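PDB 3EYP: putative alpha-L-fucosidase from Bacteroides thetaiotaomicron, which probably hydrolyses alpha-L-fucosides, its family 29 barrel domain being joined to an F5/8 type C domain. Local coordinates for residues Y36-D41 / F263-E268; M209-G214 / Q234-L239; I387-R392 / C445-T450. One frame throughout, in Å; residues are numbered along the deposited sequence.

Interaction 1: Y36-D41 / F263-E268; sequences YVNEGD and FYHAEE
His265 reaches across to Asn38 with its NE2, which donates a nearly straight hydrogen bond (166° at the hydrogen) to OD1 over 2.8 Å. The oxygen lies in the plane of the imidazole, whereas the donor sits above the carbonyl plane of the amide; the two flat groups stand 74° apart. The same OD1 takes a second, weak bond from the backbone N of Phe263 at 3.4 Å, so two N-H groups of one loop converge on a single amide oxygen of the other. Further round the histidine edge, CE1 meets the carbonyl oxygen of Val37 at 3.5 Å. ND1 of His265 is hydrogen-bonded to a water 2.8 Å away, and that water accepts from the backbone N of Tyr36. One imidazole thus follows three successive residues of segment 36-41.

Both segments are connections that leave strands of the parallel barrel sheet, 22-26 and 253-257, and head for the next helix. In a TIM barrel such loops surround the end where the active site lies, and here they join across strand 291-295, which separates their parent strands.

From the same loop as the imidazole, CD2 of the Phe263 ring lies 3.5 Å from the carbonyl oxygen of Asn38. That ring is itself wedged edge-to-face against His27 and His77. The carbonyl carbon of Phe263 lies over one face of the His265 ring, toward its rim, and Ser261 takes a weak bond from Asn38 ND2. At the periphery, a bend in Glu267 (chi2 88°) swings its carboxylate across the end of the Tyr36 ring. The hydroxyl OH is modelled as donating to OE2 at 2.4 Å, a doubtful length for a tyrosine with two conformers.

Interaction 2: M209-G214 / Q234-L239; sequences MGNEAG and QYYKGL
Asn211 and Tyr236 supply the hydrogen bond between the two segments: ND2 donates to the phenol oxygen OH over 3.0 Å. The bond is somewhat bent, 145° at the hydrogen, and the oxygen is tilted from the amide plane, which stands 37° from the ring. The rest of the amide is occupied on its own side. Its OD1 accepts from the backbone N of Ala213 at 2.8 Å, in the carbonyl plane and on a lone pair, closing an Asx turn, while ND2 also serves the carbonyl oxygen of Glu215. Bonds at both ends of the amide should fix its flip and its rotation. CG of Asn211 is placed between the backbone N and the carbonyl carbon (chi1 70°), a torsion that carries the amide to where OD1 meets Ala213 N and ND2 meets Tyr236 OH.

Contacts of carbon with oxygen form a second group. The carbonyl oxygen of Gly210 lies in the plane of the Tyr236 ring at its edge, 3.3 Å from CE1. A side chain on Gly210 would run into CD1 of that ring, and the positive phi of the residue favours glycine as well. Deeper in, the CA of Met209 makes a C-H...O contact of 3.6 Å with the carbonyl oxygen of Leu239, which also accepts from NE of Arg207.

Van der Waals contact is slight. CB of Leu239 rests against the Met209 backbone, 4.1 Å from its carbonyl carbon, and the leucine side chain continues onto Ala228 and Ile229 of helix 226-230.

Tyr235 occupies the N-cap of the short helix, and its carbonyl oxygen receives the backbone N of Leu239 at 3.0 Å. Both segments belong to the long connection from barrel strand 193-195 to 253-257, and the contact packs its loop on the start of helix 236-240, an elaborated connection of a TIM-barrel fold.

Interaction 3: I387-R392 / C445-T450; sequences IELGHR and CPAIHT
Arg392 and Pro446 are the residues whose CA atoms come nearest, 6.1 Å apart, where the two segments run 130° from one another. Segment 387-392 opens as a 3-10 turn over residues 387-389, whereas 445-450 leads into a strand that turns a corner at His449, where a classic beta bulge faces Glu384.

The guanidinium of Arg392 grips Cys445 from the side. NE points to the carbonyl oxygen of Cys445 at 2.8 Å, nearly along the C=O axis, and NH1 donates in the guanidinium plane to SG of the same residue at 3.4 Å. A bend in the chain (chi3 80°) turns the group so that NH2 reaches back to the carbonyl oxygen of Leu389 at 3.1 Å; NH2 also bonds the carbonyl oxygen of Ala4.

The setting is the F5/8 type C beta-sandwich: 387-392 connects strand 380-385 of one sheet to 393-401 of the other, and 445-450 includes the end of the link from 434-442 and the start of 447-454.

A methionine in place of Arg392 would probably leave the carbonyl oxygens of Cys445 and Leu389 without these N-H partners. CB of Ala447 packs against CD of Arg392 at 3.7 Å and against CD1 of Leu389. Farther along, a water donates to Glu388 OE1 at 2.6 Å and weakly accepts from NE2 of His449, a residue whose ND1 is bonded to the carbonyl oxygen of Thr355.

Interactions 1 and 2 belong to the barrel domain, and along the chain both segments of interaction 2 fall between those of interaction 1. Their centres are 24 Å apart, with nearest atoms about 7 Å apart. Glycerol, probably from the crystallisation liquor, accompanies both: glycerol molecules bond to Glu39 and Glu212, and a glycerol lies about 5 Å from the Phe263 side chain, consistent with a pocket in this part of the barrel. Interaction 3 stands apart in the F5/8 type C domain, its centre 25 Å from that of interaction 2 and 43 Å from that of interaction 1. It nevertheless adjoins the barrel side, since His391 bonds Ala222 and meets Trp221 edge-to-face.

Interaction 1: Y36-D41 / F263-E268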
loop_
_atom_site.group_PDB
_atom_site.type_symbol
_atom_site.label_atom_id
_atom_site.label_comp_id
_atom_site.label_asym_id
_atom_site.label_seq_id
_atom_site.Cartn_x
_atom_site.Cartn_y
_atom_site.Cartn_z
ATOM N N TYR A 36 -18.520 5.491 20.484
ATOM C CA TYR A 36 -18.126 4.173 20.057
ATOM C C TYR A 36 -18.761 3.721 18.774
ATOM O O TYR A 36 -19.346 2.665 18.740
ATOM C CB TYR A 36 -18.523 3.168 21.122
ATOM C CG TYR A 36 -17.696 3.184 22.352
ATOM C CD1 TYR A 36 -16.342 2.950 22.287
ATOM C CD2 TYR A 36 -18.289 3.347 23.605
ATOM C CE1 TYR A 36 -15.576 2.927 23.412
ATOM C CE2 TYR A 36 -17.533 3.310 24.746
ATOM C CZ TYR A 36 -16.180 3.099 24.648
ATOM O OH TYR A 36 -15.406 3.080 25.781
ATOM N N VAL A 37 -18.652 4.532 17.740
ATOM C CA VAL A 37 -19.175 4.202 16.392
ATOM C C VAL A 37 -18.097 4.097 15.337
ATOM O O VAL A 37 -17.294 5.022 15.141
ATOM C CB VAL A 37 -20.305 5.189 15.952
ATOM C CG1 VAL A 37 -20.743 4.912 14.557
ATOM C CG2 VAL A 37 -21.475 5.130 16.925
ATOM N N ASN A 38 -18.085 2.947 14.666
ATOM C CA ASN A 38 -17.243 2.730 13.515
ATOM C C ASN A 38 -17.906 2.647 12.184
ATOM O O ASN A 38 -17.295 2.805 11.146
ATOM C CB ASN A 38 -16.378 1.477 13.726
ATOM C CG ASN A 38 -15.375 1.639 14.833
ATOM O OD1 ASN A 38 -14.571 2.597 14.871
ATOM N ND2 ASN A 38 -15.399 0.688 15.768
ATOM N N GLU A 39 -19.179 2.375 12.258
ATOM C CA GLU A 39 -20.057 2.271 11.157
ATOM C C GLU A 39 -21.352 2.992 11.506
ATOM O O GLU A 39 -22.181 2.479 12.229
ATOM C CB GLU A 39 -20.372 0.795 10.814
ATOM C CG GLU A 39 -19.193 0.017 10.316
ATOM C CD GLU A 39 -18.715 0.444 8.929
ATOM O OE1 GLU A 39 -19.442 1.170 8.192
ATOM O OE2 GLU A 39 -17.590 0.003 8.543
ATOM N N GLY A 40 -21.473 4.188 10.981
ATOM C CA GLY A 40 -22.587 5.073 11.289
ATOM C C GLY A 40 -23.807 4.813 10.415
ATOM O O GLY A 40 -23.708 4.297 9.305
ATOM N N ASP A 41 -24.960 5.171 10.939
ATOM C CA ASP A 41 -26.255 4.806 10.322
ATOM C C ASP A 41 -26.852 5.851 9.384
ATOM O O ASP A 41 -27.858 5.623 8.722
ATOM C CB ASP A 41 -27.264 4.306 11.360
ATOM C CG ASP A 41 -27.672 5.342 12.390
ATOM O OD1 ASP A 41 -27.248 6.521 12.344
ATOM O OD2 ASP A 41 -28.425 4.947 13.316
ATOM N N PHE A 263 -12.060 4.199 13.230
ATOM C CA PHE A 263 -12.329 5.528 13.730
ATOM C C PHE A 263 -11.761 5.680 15.135
ATOM O O PHE A 263 -11.459 4.710 15.826
ATOM C CB PHE A 263 -13.845 5.835 13.672
ATOM C CG PHE A 263 -14.324 6.125 12.317
ATOM C CD1 PHE A 263 -14.421 7.433 11.870
ATOM C CD2 PHE A 263 -14.639 5.077 11.416
ATOM C CE1 PHE A 263 -14.862 7.710 10.611
ATOM C CE2 PHE A 263 -15.077 5.338 10.159
ATOM C CZ PHE A 263 -15.176 6.641 9.711
ATOM N N TYR A 264 -11.584 6.929 15.548
ATOM C CA TYR A 264 -10.983 7.231 16.872
ATOM C C TYR A 264 -11.880 6.988 18.074
ATOM O O TYR A 264 -13.033 7.467 18.134
ATOM C CB TYR A 264 -10.490 8.700 16.972
ATOM C CG TYR A 264 -9.781 8.967 18.265
ATOM C CD1 TYR A 264 -8.396 8.752 18.384
ATOM C CD2 TYR A 264 -10.469 9.446 19.382
ATOM C CE1 TYR A 264 -7.750 8.987 19.595
ATOM C CE2 TYR A 264 -9.827 9.654 20.576
ATOM C CZ TYR A 264 -8.474 9.445 20.682
ATOM O OH TYR A 264 -7.807 9.688 21.887
ATOM N N HIS A 265 -11.305 6.252 19.039
ATOM C CA HIS A 265 -11.894 6.108 20.381
ATOM C C HIS A 265 -10.811 6.271 21.420
ATOM O O HIS A 265 -9.768 5.660 21.368
ATOM C CB HIS A 265 -12.647 4.751 20.525
ATOM C CG HIS A 265 -13.450 4.401 19.323
ATOM N ND1 HIS A 265 -14.582 5.106 18.953
ATOM C CD2 HIS A 265 -13.232 3.488 18.346
ATOM C CE1 HIS A 265 -15.032 4.620 17.808
ATOM N NE2 HIS A 265 -14.212 3.659 17.408
ATOM N N ALA A 266 -11.078 7.139 22.378
ATOM C CA ALA A 266 -10.114 7.443 23.432
ATOM C C ALA A 266 -9.651 6.217 24.161
ATOM O O ALA A 266 -8.512 6.095 24.584
ATOM C CB ALA A 266 -10.687 8.522 24.455
ATOM N N GLU A 267 -10.541 5.266 24.256
ATOM C CA GLU A 267 -10.245 4.041 24.996
ATOM C C GLU A 267 -9.216 3.182 24.279
ATOM O O GLU A 267 -8.660 2.257 24.843
ATOM C CB GLU A 267 -11.518 3.222 25.231
ATOM C CG GLU A 267 -12.538 3.933 26.146
ATOM C CD GLU A 267 -13.525 4.853 25.402
ATOM O OE1 GLU A 267 -13.324 5.116 24.199
ATOM O OE2 GLU A 267 -14.514 5.290 26.045
ATOM N N GLU A 268 -8.939 3.500 23.038
ATOM C CA GLU A 268 -7.972 2.702 22.313
ATOM C C GLU A 268 -6.615 3.364 22.300
ATOM O O GLU A 268 -5.704 2.913 21.634
ATOM C CB GLU A 268 -8.456 2.375 20.912
ATOM C CG GLU A 268 -9.665 1.418 20.857
ATOM C CD GLU A 268 -10.122 1.113 19.451
ATOM O OE1 GLU A 268 -9.500 1.597 18.480
ATOM O OE2 GLU A 268 -11.132 0.393 19.292
HETATM O O HOH W 1 -15.778 6.842 20.732
#

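Interaction 2: M209-G214 / Q234-L239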
loop_
_atom_site.group_PDB
_atom_site.type_symbol
_atom_site.label_atom_id
_atom_site.label_comp_id
_atom_site.label_asym_id
_atom_site.label_seq_id
_atom_site.Cartn_x
_atom_site.Cartn_y
_atom_site.Cartn_z
ATOM N N MET A 209 -6.716 -7.308 -0.673
ATOM C CA MET A 209 -5.980 -8.537 -0.467
ATOM C C MET A 209 -6.617 -9.469 0.540
ATOM O O MET A 209 -5.979 -10.325 1.087
ATOM C CB MET A 209 -4.525 -8.288 -0.085
ATOM C CG MET A 209 -4.312 -7.029 0.638
ATOM S SD MET A 209 -5.103 -6.846 2.225
ATOM C CE MET A 209 -4.048 -7.895 3.204
ATOM N N GLY A 210 -7.866 -9.208 0.823
ATOM C CA GLY A 210 -8.745 -10.088 1.554
ATOM C C GLY A 210 -8.784 -10.108 3.072
ATOM O O GLY A 210 -9.588 -10.836 3.638
ATOM N N ASN A 211 -7.908 -9.371 3.734
ATOM C CA ASN A 211 -7.995 -9.126 5.196
ATOM C C ASN A 211 -7.588 -7.714 5.620
ATOM O O ASN A 211 -7.071 -6.939 4.826
ATOM C CB ASN A 211 -7.223 -10.167 6.014
ATOM C CG ASN A 211 -5.715 -10.037 5.853
ATOM O OD1 ASN A 211 -5.127 -9.110 6.382
ATOM N ND2 ASN A 211 -5.077 -10.976 5.078
ATOM N N GLU A 212 -7.885 -7.369 6.876
ATOM C CA GLU A 212 -7.552 -6.022 7.361
ATOM C C GLU A 212 -6.582 -6.177 8.477
ATOM O O GLU A 212 -6.577 -5.387 9.433
ATOM C CB GLU A 212 -8.788 -5.243 7.856
ATOM C CG GLU A 212 -9.760 -4.938 6.754
ATOM C CD GLU A 212 -11.098 -4.328 7.216
ATOM O OE1 GLU A 212 -11.361 -4.159 8.442
ATOM O OE2 GLU A 212 -11.889 -4.031 6.302
ATOM N N ALA A 213 -5.781 -7.240 8.365
ATOM C CA ALA A 213 -4.831 -7.569 9.423
ATOM C C ALA A 213 -3.412 -7.152 9.087
ATOM O O ALA A 213 -2.502 -7.204 9.935
ATOM C CB ALA A 213 -4.887 -9.025 9.780
ATOM N N GLY A 214 -3.258 -6.733 7.836
ATOM C CA GLY A 214 -2.005 -6.217 7.302
ATOM C C GLY A 214 -1.082 -7.304 6.762
ATOM O O GLY A 214 0.150 -7.157 6.733
ATOM N N GLN A 234 -15.447 -14.934 -2.107
ATOM C CA GLN A 234 -15.297 -16.330 -2.466
ATOM C C GLN A 234 -13.917 -16.637 -3.072
ATOM O O GLN A 234 -13.616 -17.769 -3.464
ATOM C CB GLN A 234 -16.480 -16.735 -3.358
ATOM C CG GLN A 234 -17.881 -16.648 -2.554
ATOM C CD GLN A 234 -17.934 -17.608 -1.313
ATOM O OE1 GLN A 234 -17.491 -18.741 -1.409
ATOM N NE2 GLN A 234 -18.455 -17.141 -0.173
ATOM N N TYR A 235 -13.051 -15.624 -3.078
ATOM C CA TYR A 235 -11.659 -15.772 -3.628
ATOM C C TYR A 235 -10.600 -15.131 -2.744
ATOM O O TYR A 235 -9.837 -14.263 -3.166
ATOM C CB TYR A 235 -11.529 -15.092 -5.001
ATOM C CG TYR A 235 -12.246 -15.775 -6.139
ATOM C CD1 TYR A 235 -11.548 -16.582 -7.029
ATOM C CD2 TYR A 235 -13.609 -15.618 -6.334
ATOM C CE1 TYR A 235 -12.184 -17.218 -8.079
ATOM C CE2 TYR A 235 -14.254 -16.240 -7.403
ATOM C CZ TYR A 235 -13.505 -17.031 -8.274
ATOM O OH TYR A 235 -14.097 -17.658 -9.338
ATOM N N TYR A 236 -10.571 -15.543 -1.512
ATOM C CA TYR A 236 -9.556 -15.053 -0.554
ATOM C C TYR A 236 -8.180 -15.236 -1.136
ATOM O O TYR A 236 -7.373 -14.322 -1.162
ATOM C CB TYR A 236 -9.616 -15.784 0.813
ATOM C CG TYR A 236 -8.578 -15.280 1.797
ATOM C CD1 TYR A 236 -8.724 -14.044 2.425
ATOM C CD2 TYR A 236 -7.455 -16.000 2.084
ATOM C CE1 TYR A 236 -7.773 -13.561 3.299
ATOM C CE2 TYR A 236 -6.502 -15.517 2.978
ATOM C CZ TYR A 236 -6.678 -14.301 3.581
ATOM O OH TYR A 236 -5.760 -13.814 4.471
ATOM N N LYS A 237 -7.908 -16.446 -1.609
ATOM C CA LYS A 237 -6.554 -16.747 -2.061
ATOM C C LYS A 237 -6.203 -15.933 -3.285
ATOM O O LYS A 237 -5.146 -15.352 -3.386
ATOM C CB LYS A 237 -6.385 -18.218 -2.354
ATOM C CG LYS A 237 -5.013 -18.548 -2.846
ATOM C CD LYS A 237 -4.997 -19.967 -3.425
ATOM C CE LYS A 237 -4.431 -20.964 -2.482
ATOM N NZ LYS A 237 -4.138 -22.246 -3.283
ATOM N N GLY A 238 -7.145 -15.864 -4.195
ATOM C CA GLY A 238 -7.002 -15.076 -5.415
ATOM C C GLY A 238 -6.683 -13.616 -5.149
ATOM O O GLY A 238 -6.012 -12.943 -5.936
ATOM N N LEU A 239 -7.189 -13.115 -4.027
ATOM C CA LEU A 239 -6.938 -11.731 -3.671
ATOM C C LEU A 239 -5.669 -11.615 -2.880
ATOM O O LEU A 239 -4.876 -10.720 -3.087
ATOM C CB LEU A 239 -8.123 -11.131 -2.902
ATOM C CG LEU A 239 -9.449 -10.870 -3.641
ATOM C CD1 LEU A 239 -10.483 -10.266 -2.705
ATOM C CD2 LEU A 239 -9.218 -9.940 -4.809
#

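Interaction 3: I387-R392 / C445-T450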
loop_
_atom_site.group_PDB
_atom_site.type_symbol
_atom_site.label_atom_id
_atom_site.label_comp_id
_atom_site.label_asym_id
_atom_site.label_seq_id
_atom_site.Cartn_x
_atom_site.Cartn_y
_atom_site.Cartn_z
ATOM N N ILE A 387 10.289 -4.526 -12.088
ATOM C CA ILE A 387 8.882 -4.857 -12.274
ATOM C C ILE A 387 8.262 -4.476 -13.587
ATOM O O ILE A 387 7.309 -5.089 -14.037
ATOM C CB ILE A 387 8.001 -4.392 -11.079
ATOM C CG1 ILE A 387 8.060 -2.881 -10.890
ATOM C CG2 ILE A 387 8.405 -5.155 -9.858
ATOM C CD1 ILE A 387 7.091 -2.367 -9.742
ATOM N N GLU A 388 8.827 -3.458 -14.220
ATOM C CA GLU A 388 8.436 -3.081 -15.593
ATOM C C GLU A 388 8.578 -4.271 -16.549
ATOM O O GLU A 388 7.934 -4.337 -17.602
ATOM C CB GLU A 388 9.307 -1.926 -16.106
ATOM C CG GLU A 388 9.135 -0.634 -15.360
ATOM C CD GLU A 388 10.071 -0.480 -14.160
ATOM O OE1 GLU A 388 10.723 -1.473 -13.729
ATOM O OE2 GLU A 388 10.174 0.659 -13.651
ATOM N N LEU A 389 9.406 -5.230 -16.151
ATOM C CA LEU A 389 9.761 -6.344 -17.035
ATOM C C LEU A 389 8.967 -7.592 -16.670
ATOM O O LEU A 389 9.092 -8.645 -17.291
ATOM C CB LEU A 389 11.265 -6.637 -16.992
ATOM C CG LEU A 389 12.133 -5.599 -17.721
ATOM C CD1 LEU A 389 13.597 -5.991 -17.719
ATOM C CD2 LEU A 389 11.600 -5.367 -19.149
ATOM N N GLY A 390 8.141 -7.457 -15.639
ATOM C CA GLY A 390 7.197 -8.529 -15.260
ATOM C C GLY A 390 7.668 -9.388 -14.133
ATOM O O GLY A 390 8.771 -9.235 -13.666
ATOM N N HIS A 391 6.774 -10.252 -13.630
ATOM C CA HIS A 391 7.171 -11.313 -12.720
ATOM C C HIS A 391 7.944 -12.349 -13.556
ATOM O O HIS A 391 7.371 -13.114 -14.354
ATOM C CB HIS A 391 5.996 -12.027 -12.047
ATOM C CG HIS A 391 5.456 -11.324 -10.821
ATOM N ND1 HIS A 391 6.142 -11.257 -9.621
ATOM C CD2 HIS A 391 4.243 -10.770 -10.593
ATOM C CE1 HIS A 391 5.390 -10.622 -8.724
ATOM N NE2 HIS A 391 4.233 -10.314 -9.295
ATOM N N ARG A 392 9.244 -12.396 -13.311
ATOM C CA ARG A 392 10.137 -13.256 -14.123
ATOM C C ARG A 392 10.597 -14.456 -13.359
ATOM O O ARG A 392 10.452 -15.575 -13.780
ATOM C CB ARG A 392 11.352 -12.438 -14.586
ATOM C CG ARG A 392 10.945 -11.264 -15.410
ATOM C CD ARG A 392 12.097 -10.367 -15.759
ATOM N NE ARG A 392 12.885 -10.880 -16.865
ATOM C CZ ARG A 392 12.580 -10.760 -18.150
ATOM N NH1 ARG A 392 13.389 -11.289 -19.049
ATOM N NH2 ARG A 392 11.465 -10.171 -18.546
ATOM N N CYS A 445 14.411 -15.054 -18.035
ATOM C CA CYS A 445 15.732 -14.830 -17.444
ATOM C C CYS A 445 15.553 -13.778 -16.354
ATOM O O CYS A 445 14.745 -12.899 -16.508
ATOM C CB CYS A 445 16.772 -14.377 -18.449
ATOM S SG CYS A 445 16.413 -12.884 -19.289
ATOM N N PRO A 446 16.306 -13.866 -15.273
ATOM C CA PRO A 446 16.177 -12.902 -14.151
ATOM C C PRO A 446 16.526 -11.474 -14.498
ATOM O O PRO A 446 17.372 -11.196 -15.346
ATOM C CB PRO A 446 17.171 -13.412 -13.120
ATOM C CG PRO A 446 18.030 -14.409 -13.813
ATOM C CD PRO A 446 17.320 -14.898 -15.021
ATOM N N ALA A 447 15.848 -10.576 -13.810
ATOM C CA ALA A 447 16.118 -9.131 -13.874
ATOM C C ALA A 447 15.917 -8.540 -12.492
ATOM O O ALA A 447 14.772 -8.370 -12.064
ATOM C CB ALA A 447 15.180 -8.471 -14.870
ATOM N N ILE A 448 17.030 -8.351 -11.779
ATOM C CA ILE A 448 17.020 -8.006 -10.351
ATOM C C ILE A 448 17.779 -6.706 -10.032
ATOM O O ILE A 448 19.005 -6.557 -10.288
ATOM C CB ILE A 448 17.570 -9.182 -9.516
ATOM C CG1 ILE A 448 16.683 -10.428 -9.759
ATOM C CG2 ILE A 448 17.631 -8.808 -7.990
ATOM C CD1 ILE A 448 17.370 -11.762 -9.557
ATOM N N HIS A 449 17.043 -5.788 -9.425
ATOM C CA HIS A 449 17.555 -4.453 -9.138
ATOM C C HIS A 449 18.495 -4.498 -7.952
ATOM O O HIS A 449 19.558 -3.895 -7.945
ATOM C CB HIS A 449 16.420 -3.450 -8.795
ATOM C CG HIS A 449 15.862 -2.729 -9.970
ATOM N ND1 HIS A 449 16.644 -1.934 -10.790
ATOM C CD2 HIS A 449 14.587 -2.588 -10.415
ATOM C CE1 HIS A 449 15.885 -1.404 -11.737
ATOM N NE2 HIS A 449 14.631 -1.766 -11.519
ATOM N N THR A 450 18.064 -5.244 -6.963
ATOM C CA THR A 450 18.648 -5.178 -5.644
ATOM C C THR A 450 18.693 -6.497 -4.970
ATOM O O THR A 450 17.743 -7.271 -5.013
ATOM C CB THR A 450 17.827 -4.172 -4.720
ATOM O OG1 THR A 450 17.695 -2.904 -5.395
ATOM C CG2 THR A 450 18.493 -4.001 -3.365
HETATM O O HOH W 2 11.694 -1.653 -11.284
#